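Local coordinates for ferrous iron uptake transporter protein B (Streptococcus thermophilus, PDB 3TAH) that probably serves, through its cytosolic G-protein and helical domain, the GTP-driven uptake of ferrous iron across the cell membrane, binding guanine nucleotides in the part studied here, at residues A[201-204]-A[205-209]; A[216-219]-A[220-224]; A[230-233]-A[234-237]; A[243-246]-A[247-251]. The protein carries 1 engineered substitution. One frame throughout, in Å; residues are numbered along the deposited sequence.

Contact 1: A[201-204]-A[205-209]; sequences YAIK and LFEQD
Lys204 meets both Glu207 and Asp209 where helix 198-206 ends and the chain turns away. Its CB lies 3.9 Å from Asp209 CB, and CG approaches Glu207 OE1 more loosely, at 4.0 Å. CD rests against both acids, 3.2 Å from Glu207 OE1 and 3.4 Å from Asp209 OD1. CE stays beside Glu207 OE1 as well, and bends at chi2 and chi4 fold the long chain so that NZ comes down on Glu207 OE1 at 2.7 Å, a salt bridge on the syn side of the carboxylate and 17° out of its plane. Lysine suits the place because its methylenes pack against the turn while the ammonium reaches an acid three residues on. Glu207 CG, set between its own backbone N and carbonyl carbon (chi1 74°), lies over the helix end, 3.4 Å from Lys204 O; from there the extended chain runs beside that of Lys204 and brings OE1 to NZ. Asp209 is engaged by other groups: its OD2 accepts from Val212 N, as an N-cap of helix 210-215, and forms a salt bridge with Arg73. The two acids flanking the lysine chain would probably favour its charged form. Beneath the side chains, Asp209 N donates to Lys204 O at 2.9 Å and Gln208 N to Leu205 O at 3.1 Å. Gln208, with positive phi, is the C-prime residue of this Schellman motif, which closes the helix.

Contact 2: A[216-219]-A[220-224]; sequences LDLS and QFQRK
A capping box formed by Ser219 and Gln222 starts helix 220-237, each residue using its side chain to bond the backbone N of the other. Ser219 OG accepts from Gln222 N at 3.0 Å with an N-H...O angle of 165°. In return Ser219 N donates to Gln222 OE1 at 2.9 Å; the donor lies in the plane of the Gln222 side-chain carbonyl, on a lone pair of OE1. Serine fits the N-cap because its short hydroxyl, held between the backbone N and the carbonyl carbon (chi1 71°), can turn back to an amide of the first helical turn, which lacks a carbonyl from a preceding turn. The box lies at the surface of the cytosolic helical domain, after the short loop that follows helix 210-215. Glutamine suits the position three residues on because its extended chain carries OE1 back to the N-cap amide while its other end can donate: NE2 bonds Val188 O and Ser192 OG. A water also donates to Gln222 OE1, at 2.7 Å, and to Asp217 O, linking the loop to the cap. Leu218 crosses the glutamine at about a right angle, its CD2 3.7 Å from Gln222 OE1. Leu218 also packs against Leu189 and Leu205. Arg223 N joins Ser219 O at 3.0 Å, the first regular helical bond, and Arg223 CG lies 3.9 Å from Leu218 CB.

Contact 3: A[230-233]-A[234-237]; sequences IRIT and EEIF
Ile230 and Glu234 lie side by side, one turn apart in the last stretch of helix 220-237, part of the cytosolic helical domain. Ile230 CG2 touches Glu234 CD at 3.9 Å, a methyl resting beside the carboxyl carbon. The carboxylate itself is held by its OE2, which accepts from Ala241 N at the start of the next helix. Arg231 runs alongside Glu235 on the exposed side, with its CG 3.5 Å from Glu235 OE2. The charged groups do not form a salt bridge: Arg231 NE stays 4.3 Å from Glu235 OE2, and the guanidinium and carboxylate planes stand 57° apart. A water accepts a hydrogen bond from Arg231 NE at 2.8 Å, in the guanidinium plane, and reaches Glu235 OE1 by a weak bond, while NH1 forms a salt bridge to Asp228. Arginine suits the place because it can bind Asp228 directly while the water links it weakly to Glu235. Ile232 follows; its side chain and that of Glu235 cross at about a right angle, with Ile232 CD1 3.6 Å from Glu235 OE1 and, more loosely, 4.2 Å from Ile236 CG2. Thr233 turns its hydroxyl back to Ile229 O, a familiar use of threonine within a helix, and presents its methyl to Phe237. The ring lies alongside the threonine, with Phe237 CE2 3.8 Å from Thr233 CG2 and Thr233 O at the ring's edge, 3.3 Å from Phe237 CD2.

Contact 4: A[243-246]-A[247-251]; sequences SIVI and NERYA
Asn247 N donates to Ser243 O at 2.8 Å with an N-H...O angle of 164°, the shortest of the four helical bonds that join 243-246 to 247-251 in helix 241-259. The asparagine side chain bends over the same carbonyl, its CG 3.1 Å from Ser243 O, at the exposed side of the helix. Ser243 OG reaches instead to Asp240. Two residues on, Val245 and Arg249 lie side by side: Val245 CG1 sits 3.7 Å from Arg249 NE, approaching the guanidinium obliquely. Arg249 is extended from CG to NE, which carries NH1 beyond the valine to Glu105, its salt-bridge partner outside these segments, and to a hydrogen bond with Thr101 OG1. Valine suits this spot because its compact methyls pack beside the arginine and against Ile203 and Phe206. Ile246 and Tyr250 repeat the pairing on another side, Ile246 CG2 lying 3.9 Å from Tyr250 CD2, and the tyrosine ring stacks on Tyr98. The bent chain of Glu248 lets its buried OE1 accept from Asp175 N, just before helix 176-189. For Arg249, the pairing with Glu105 and Thr101 probably offsets the cost of burying the guanidinium charge, and it joins the helical domain to helix 93-105 of the nucleotide-binding domain.

Along the chain the four contacts follow in series, without nesting or crossing; each is local, within a helix or at its end, and closes no long-range loop. Contact 1 ends helix 198-206; after helix 210-215, contact 2 begins helix 220-237, and contact 3 lies at that helix's far end. Contact 4 belongs to the last helix, 241-259. Contact 1 is the hub: its Leu205 packs on Leu216 and Leu218 of contact 2, its Phe206 on Ile230 and Thr233 of contact 3, and its Ile203 and Phe206 on Val245 of contact 4. Contacts 3 and 4 meet through Phe237 and Ile244, whereas contacts 2 and 4 stay about 15 Å apart at their nearest atoms.

Contact 1: A[201-204]-A[205-209]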
# COMPACT_ATOMS: atom_id res chain seq x y z
N TYR A 201 5.26 -10.72 2.77
CA TYR A 201 5.74 -11.53 3.89
C TYR A 201 7.25 -11.68 3.86
O TYR A 201 7.89 -11.63 4.91
CB TYR A 201 5.08 -12.90 3.87
CG TYR A 201 3.65 -12.87 4.32
CD1 TYR A 201 3.33 -12.65 5.66
CD2 TYR A 201 2.61 -13.09 3.43
CE1 TYR A 201 2.01 -12.62 6.09
CE2 TYR A 201 1.30 -13.06 3.85
CZ TYR A 201 1.01 -12.84 5.18
OH TYR A 201 -0.30 -12.80 5.60
N ALA A 202 7.83 -11.86 2.68
CA ALA A 202 9.28 -12.02 2.57
C ALA A 202 10.01 -10.76 3.08
O ALA A 202 11.00 -10.86 3.81
CB ALA A 202 9.70 -12.35 1.14
N ILE A 203 9.53 -9.59 2.70
CA ILE A 203 10.14 -8.33 3.13
C ILE A 203 9.97 -8.13 4.63
O ILE A 203 10.90 -7.71 5.31
CB ILE A 203 9.58 -7.12 2.36
CG1 ILE A 203 10.01 -7.19 0.90
CG2 ILE A 203 10.12 -5.79 2.97
CD1 ILE A 203 9.27 -6.27 -0.02
N LYS A 204 8.77 -8.43 5.14
CA LYS A 204 8.53 -8.36 6.59
C LYS A 204 9.44 -9.28 7.39
O LYS A 204 9.92 -8.90 8.45
CB LYS A 204 7.07 -8.67 6.90
CG LYS A 204 6.13 -7.55 6.51
CD LYS A 204 6.06 -6.51 7.59
CE LYS A 204 5.46 -5.20 7.11
NZ LYS A 204 6.39 -4.49 6.19
N LEU A 205 9.66 -10.49 6.89
CA LEU A 205 10.56 -11.41 7.56
C LEU A 205 11.99 -10.90 7.55
O LEU A 205 12.70 -11.02 8.56
CB LEU A 205 10.50 -12.79 6.90
CG LEU A 205 9.22 -13.55 7.27
CD1 LEU A 205 9.01 -14.71 6.31
CD2 LEU A 205 9.27 -14.01 8.72
N PHE A 206 12.39 -10.32 6.42
CA PHE A 206 13.73 -9.78 6.29
C PHE A 206 13.98 -8.70 7.34
O PHE A 206 15.04 -8.69 7.99
CB PHE A 206 13.99 -9.22 4.89
CG PHE A 206 15.36 -8.62 4.73
CD1 PHE A 206 16.46 -9.43 4.44
CD2 PHE A 206 15.57 -7.25 4.88
CE1 PHE A 206 17.74 -8.88 4.30
CE2 PHE A 206 16.85 -6.69 4.74
CZ PHE A 206 17.93 -7.49 4.45
N GLU A 207 13.00 -7.82 7.52
CA GLU A 207 13.12 -6.73 8.49
C GLU A 207 12.73 -7.12 9.93
O GLU A 207 12.62 -6.25 10.82
CB GLU A 207 12.32 -5.51 7.99
CG GLU A 207 10.84 -5.67 8.12
CD GLU A 207 10.02 -4.67 7.30
OE1 GLU A 207 8.79 -4.76 7.41
OE2 GLU A 207 10.59 -3.83 6.57
N GLN A 208 12.53 -8.41 10.16
CA GLN A 208 12.20 -9.00 11.47
C GLN A 208 10.95 -8.41 12.12
O GLN A 208 10.93 -8.14 13.32
CB GLN A 208 13.40 -8.92 12.38
CG GLN A 208 14.51 -9.81 11.87
CD GLN A 208 15.84 -9.23 12.15
OE1 GLN A 208 16.52 -9.64 13.08
NE2 GLN A 208 16.24 -8.26 11.33
N ASP A 209 9.92 -8.25 11.30
CA ASP A 209 8.62 -7.84 11.77
C ASP A 209 8.08 -8.84 12.79
O ASP A 209 7.87 -10.01 12.48
CB ASP A 209 7.66 -7.74 10.59
CG ASP A 209 6.34 -7.15 10.99
OD1 ASP A 209 6.22 -5.90 10.96
OD2 ASP A 209 5.42 -7.93 11.33

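Contact 2: A[216-219]-A[220-224]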
# COMPACT_ATOMS: atom_id res chain seq x y z
N LEU A 216 3.33 -16.65 11.54
CA LEU A 216 3.69 -17.70 10.59
C LEU A 216 4.19 -18.96 11.29
O LEU A 216 4.94 -18.89 12.25
CB LEU A 216 4.78 -17.20 9.63
CG LEU A 216 4.35 -16.48 8.35
CD1 LEU A 216 3.61 -15.21 8.68
CD2 LEU A 216 5.56 -16.16 7.49
N ASP A 217 3.76 -20.11 10.78
CA ASP A 217 4.16 -21.40 11.33
C ASP A 217 5.34 -21.82 10.48
O ASP A 217 5.17 -22.56 9.49
CB ASP A 217 3.01 -22.40 11.23
CG ASP A 217 3.39 -23.80 11.69
OD1 ASP A 217 4.13 -23.94 12.69
OD2 ASP A 217 2.94 -24.77 11.06
N LEU A 218 6.53 -21.34 10.86
CA LEU A 218 7.78 -21.67 10.17
C LEU A 218 8.54 -22.75 10.90
O LEU A 218 8.63 -22.73 12.13
CB LEU A 218 8.70 -20.45 10.01
CG LEU A 218 8.11 -19.28 9.21
CD1 LEU A 218 9.11 -18.12 9.09
CD2 LEU A 218 7.61 -19.73 7.83
N SER A 219 9.10 -23.68 10.14
CA SER A 219 9.93 -24.73 10.71
C SER A 219 11.24 -24.15 11.22
O SER A 219 11.64 -23.02 10.85
CB SER A 219 10.24 -25.80 9.66
OG SER A 219 11.13 -25.31 8.67
N GLN A 220 11.90 -24.92 12.08
CA GLN A 220 13.23 -24.54 12.56
C GLN A 220 14.16 -24.33 11.37
O GLN A 220 14.93 -23.38 11.35
CB GLN A 220 13.81 -25.60 13.51
CG GLN A 220 15.24 -25.29 13.96
CD GLN A 220 15.80 -26.29 14.95
OE1 GLN A 220 15.20 -27.32 15.23
NE2 GLN A 220 16.97 -25.97 15.49
N PHE A 221 14.09 -25.21 10.37
CA PHE A 221 14.98 -25.07 9.21
C PHE A 221 14.70 -23.77 8.44
O PHE A 221 15.62 -23.06 8.05
CB PHE A 221 14.91 -26.30 8.30
CG PHE A 221 15.72 -26.15 7.04
CD1 PHE A 221 17.10 -25.99 7.13
CD2 PHE A 221 15.12 -26.14 5.80
CE1 PHE A 221 17.88 -25.83 6.00
CE2 PHE A 221 15.89 -25.98 4.65
CZ PHE A 221 17.28 -25.83 4.76
N GLN A 222 13.42 -23.46 8.24
CA GLN A 222 13.02 -22.21 7.57
C GLN A 222 13.59 -21.00 8.30
O GLN A 222 14.16 -20.11 7.67
CB GLN A 222 11.49 -22.10 7.45
CG GLN A 222 10.89 -22.90 6.31
CD GLN A 222 9.36 -22.90 6.32
OE1 GLN A 222 8.75 -23.24 7.34
NE2 GLN A 222 8.75 -22.55 5.19
N ARG A 223 13.45 -20.99 9.62
CA ARG A 223 13.95 -19.89 10.45
C ARG A 223 15.47 -19.75 10.35
O ARG A 223 15.99 -18.64 10.28
CB ARG A 223 13.50 -20.05 11.90
CG ARG A 223 11.98 -19.93 12.06
CD ARG A 223 11.48 -20.45 13.41
NE ARG A 223 11.62 -19.46 14.47
CZ ARG A 223 11.35 -19.66 15.76
NH1 ARG A 223 10.92 -20.84 16.20
NH2 ARG A 223 11.51 -18.66 16.64
N LYS A 224 16.18 -20.88 10.33
CA LYS A 224 17.64 -20.86 10.17
C LYS A 224 18.05 -20.28 8.82
O LYS A 224 18.97 -19.45 8.75
CB LYS A 224 18.24 -22.26 10.33
CG LYS A 224 18.24 -22.76 11.75
CD LYS A 224 18.70 -24.20 11.88
CE LYS A 224 20.19 -24.35 11.67
NZ LYS A 224 20.70 -25.63 12.27
O HOH W 1 6.37 -24.50 7.78

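Contact 3: A[230-233]-A[234-237]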
# COMPACT_ATOMS: atom_id res chain seq x y z
N ILE A 230 19.49 -12.84 6.29
CA ILE A 230 19.54 -11.52 6.95
C ILE A 230 20.95 -11.15 7.37
O ILE A 230 21.40 -10.02 7.15
CB ILE A 230 18.57 -11.45 8.16
CG1 ILE A 230 17.12 -11.58 7.70
CG2 ILE A 230 18.74 -10.13 8.93
CD1 ILE A 230 16.14 -11.79 8.86
N ARG A 231 21.66 -12.12 7.96
CA ARG A 231 22.99 -11.85 8.49
C ARG A 231 23.93 -11.42 7.37
O ARG A 231 24.56 -10.36 7.48
CB ARG A 231 23.56 -13.06 9.23
CG ARG A 231 24.90 -12.80 9.94
CD ARG A 231 25.49 -14.07 10.56
NE ARG A 231 25.76 -15.12 9.56
CZ ARG A 231 25.04 -16.23 9.38
NH1 ARG A 231 23.97 -16.52 10.12
NH2 ARG A 231 25.41 -17.08 8.43
N ILE A 232 24.01 -12.21 6.31
CA ILE A 232 24.94 -11.93 5.22
C ILE A 232 24.53 -10.64 4.50
O ILE A 232 25.40 -9.87 4.08
CB ILE A 232 25.14 -13.14 4.22
CG1 ILE A 232 26.22 -12.84 3.18
CG2 ILE A 232 23.81 -13.58 3.56
CD1 ILE A 232 27.62 -12.49 3.77
N THR A 233 23.22 -10.40 4.36
CA THR A 233 22.75 -9.18 3.68
C THR A 233 23.10 -7.92 4.49
O THR A 233 23.56 -6.93 3.92
CB THR A 233 21.25 -9.28 3.34
OG1 THR A 233 21.06 -10.46 2.56
CG2 THR A 233 20.79 -8.06 2.53
N GLU A 234 22.92 -7.98 5.80
CA GLU A 234 23.33 -6.89 6.68
C GLU A 234 24.84 -6.63 6.58
O GLU A 234 25.27 -5.48 6.60
CB GLU A 234 22.98 -7.17 8.14
CG GLU A 234 21.49 -7.03 8.46
CD GLU A 234 21.16 -7.28 9.90
OE1 GLU A 234 21.87 -8.11 10.53
OE2 GLU A 234 20.20 -6.67 10.41
N GLU A 235 25.62 -7.70 6.48
CA GLU A 235 27.07 -7.58 6.37
C GLU A 235 27.50 -6.85 5.11
O GLU A 235 28.39 -6.00 5.16
CB GLU A 235 27.74 -8.96 6.45
CG GLU A 235 27.67 -9.53 7.85
CD GLU A 235 28.23 -10.95 7.98
OE1 GLU A 235 28.81 -11.47 7.01
OE2 GLU A 235 28.07 -11.53 9.08
N ILE A 236 26.86 -7.17 3.98
CA ILE A 236 27.23 -6.56 2.71
C ILE A 236 26.71 -5.13 2.57
O ILE A 236 27.31 -4.34 1.85
CB ILE A 236 26.90 -7.44 1.46
CG1 ILE A 236 25.40 -7.55 1.16
CG2 ILE A 236 27.53 -8.84 1.64
CD1 ILE A 236 25.08 -8.46 -0.07
N PHE A 237 25.62 -4.78 3.25
CA PHE A 237 25.20 -3.36 3.31
C PHE A 237 25.86 -2.55 4.45
O PHE A 237 25.82 -1.30 4.40
CB PHE A 237 23.68 -3.23 3.50
CG PHE A 237 22.86 -3.42 2.25
CD1 PHE A 237 22.51 -2.32 1.46
CD2 PHE A 237 22.38 -4.67 1.89
CE1 PHE A 237 21.73 -2.47 0.33
CE2 PHE A 237 21.59 -4.83 0.76
CZ PHE A 237 21.26 -3.73 -0.03
O HOH W 2 27.67 -14.63 7.64

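Contact 4: A[243-246]-A[247-251]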
# COMPACT_ATOMS: atom_id res chain seq x y z
N SER A 243 16.70 -0.84 8.42
CA SER A 243 17.24 0.35 7.75
C SER A 243 17.45 0.16 6.25
O SER A 243 17.18 1.06 5.46
CB SER A 243 18.55 0.80 8.39
OG SER A 243 18.35 1.27 9.72
N ILE A 244 17.95 -1.02 5.87
CA ILE A 244 18.17 -1.38 4.47
C ILE A 244 16.86 -1.22 3.71
O ILE A 244 16.82 -0.57 2.66
CB ILE A 244 18.72 -2.84 4.32
CG1 ILE A 244 20.16 -2.97 4.83
CG2 ILE A 244 18.65 -3.28 2.85
CD1 ILE A 244 20.62 -4.43 5.03
N VAL A 245 15.79 -1.79 4.25
CA VAL A 245 14.48 -1.74 3.57
C VAL A 245 13.95 -0.30 3.48
O VAL A 245 13.48 0.13 2.43
CB VAL A 245 13.45 -2.68 4.23
CG1 VAL A 245 12.09 -2.57 3.55
CG2 VAL A 245 13.94 -4.11 4.17
N ILE A 246 14.06 0.44 4.58
CA ILE A 246 13.69 1.86 4.61
C ILE A 246 14.43 2.64 3.53
O ILE A 246 13.81 3.38 2.76
CB ILE A 246 13.99 2.51 5.98
CG1 ILE A 246 13.04 2.00 7.07
CG2 ILE A 246 13.88 4.01 5.88
CD1 ILE A 246 13.41 2.51 8.48
N ASN A 247 15.75 2.46 3.47
CA ASN A 247 16.57 3.17 2.49
C ASN A 247 16.19 2.79 1.07
O ASN A 247 16.13 3.66 0.20
CB ASN A 247 18.07 2.91 2.75
CG ASN A 247 18.56 3.50 4.06
OD1 ASN A 247 17.93 4.40 4.61
ND2 ASN A 247 19.69 2.99 4.57
N GLU A 248 15.95 1.49 0.83
CA GLU A 248 15.54 1.02 -0.50
C GLU A 248 14.19 1.58 -0.93
O GLU A 248 14.03 1.95 -2.09
CB GLU A 248 15.57 -0.51 -0.62
CG GLU A 248 16.97 -1.11 -0.62
CD GLU A 248 17.86 -0.57 -1.73
OE1 GLU A 248 17.42 -0.46 -2.88
OE2 GLU A 248 19.03 -0.27 -1.43
N ARG A 249 13.21 1.64 -0.01
CA ARG A 249 11.92 2.26 -0.33
C ARG A 249 12.08 3.71 -0.79
O ARG A 249 11.61 4.10 -1.84
CB ARG A 249 10.93 2.19 0.85
CG ARG A 249 10.48 0.80 1.24
CD ARG A 249 9.38 0.81 2.31
NE ARG A 249 9.12 -0.55 2.78
CZ ARG A 249 8.46 -1.47 2.07
NH1 ARG A 249 7.97 -1.18 0.87
NH2 ARG A 249 8.30 -2.69 2.57
N TYR A 250 12.77 4.52 0.01
CA TYR A 250 13.02 5.92 -0.35
C TYR A 250 13.85 6.09 -1.62
O TYR A 250 13.57 6.99 -2.40
CB TYR A 250 13.61 6.72 0.82
CG TYR A 250 12.59 7.04 1.88
CD1 TYR A 250 11.48 7.83 1.60
CD2 TYR A 250 12.73 6.56 3.19
CE1 TYR A 250 10.53 8.12 2.57
CE2 TYR A 250 11.78 6.85 4.16
CZ TYR A 250 10.68 7.63 3.85
OH TYR A 250 9.74 7.92 4.82
N ALA A 251 14.84 5.22 -1.85
CA ALA A 251 15.62 5.30 -3.09
C ALA A 251 14.73 5.07 -4.32
O ALA A 251 14.79 5.84 -5.30
CB ALA A 251 16.81 4.35 -3.05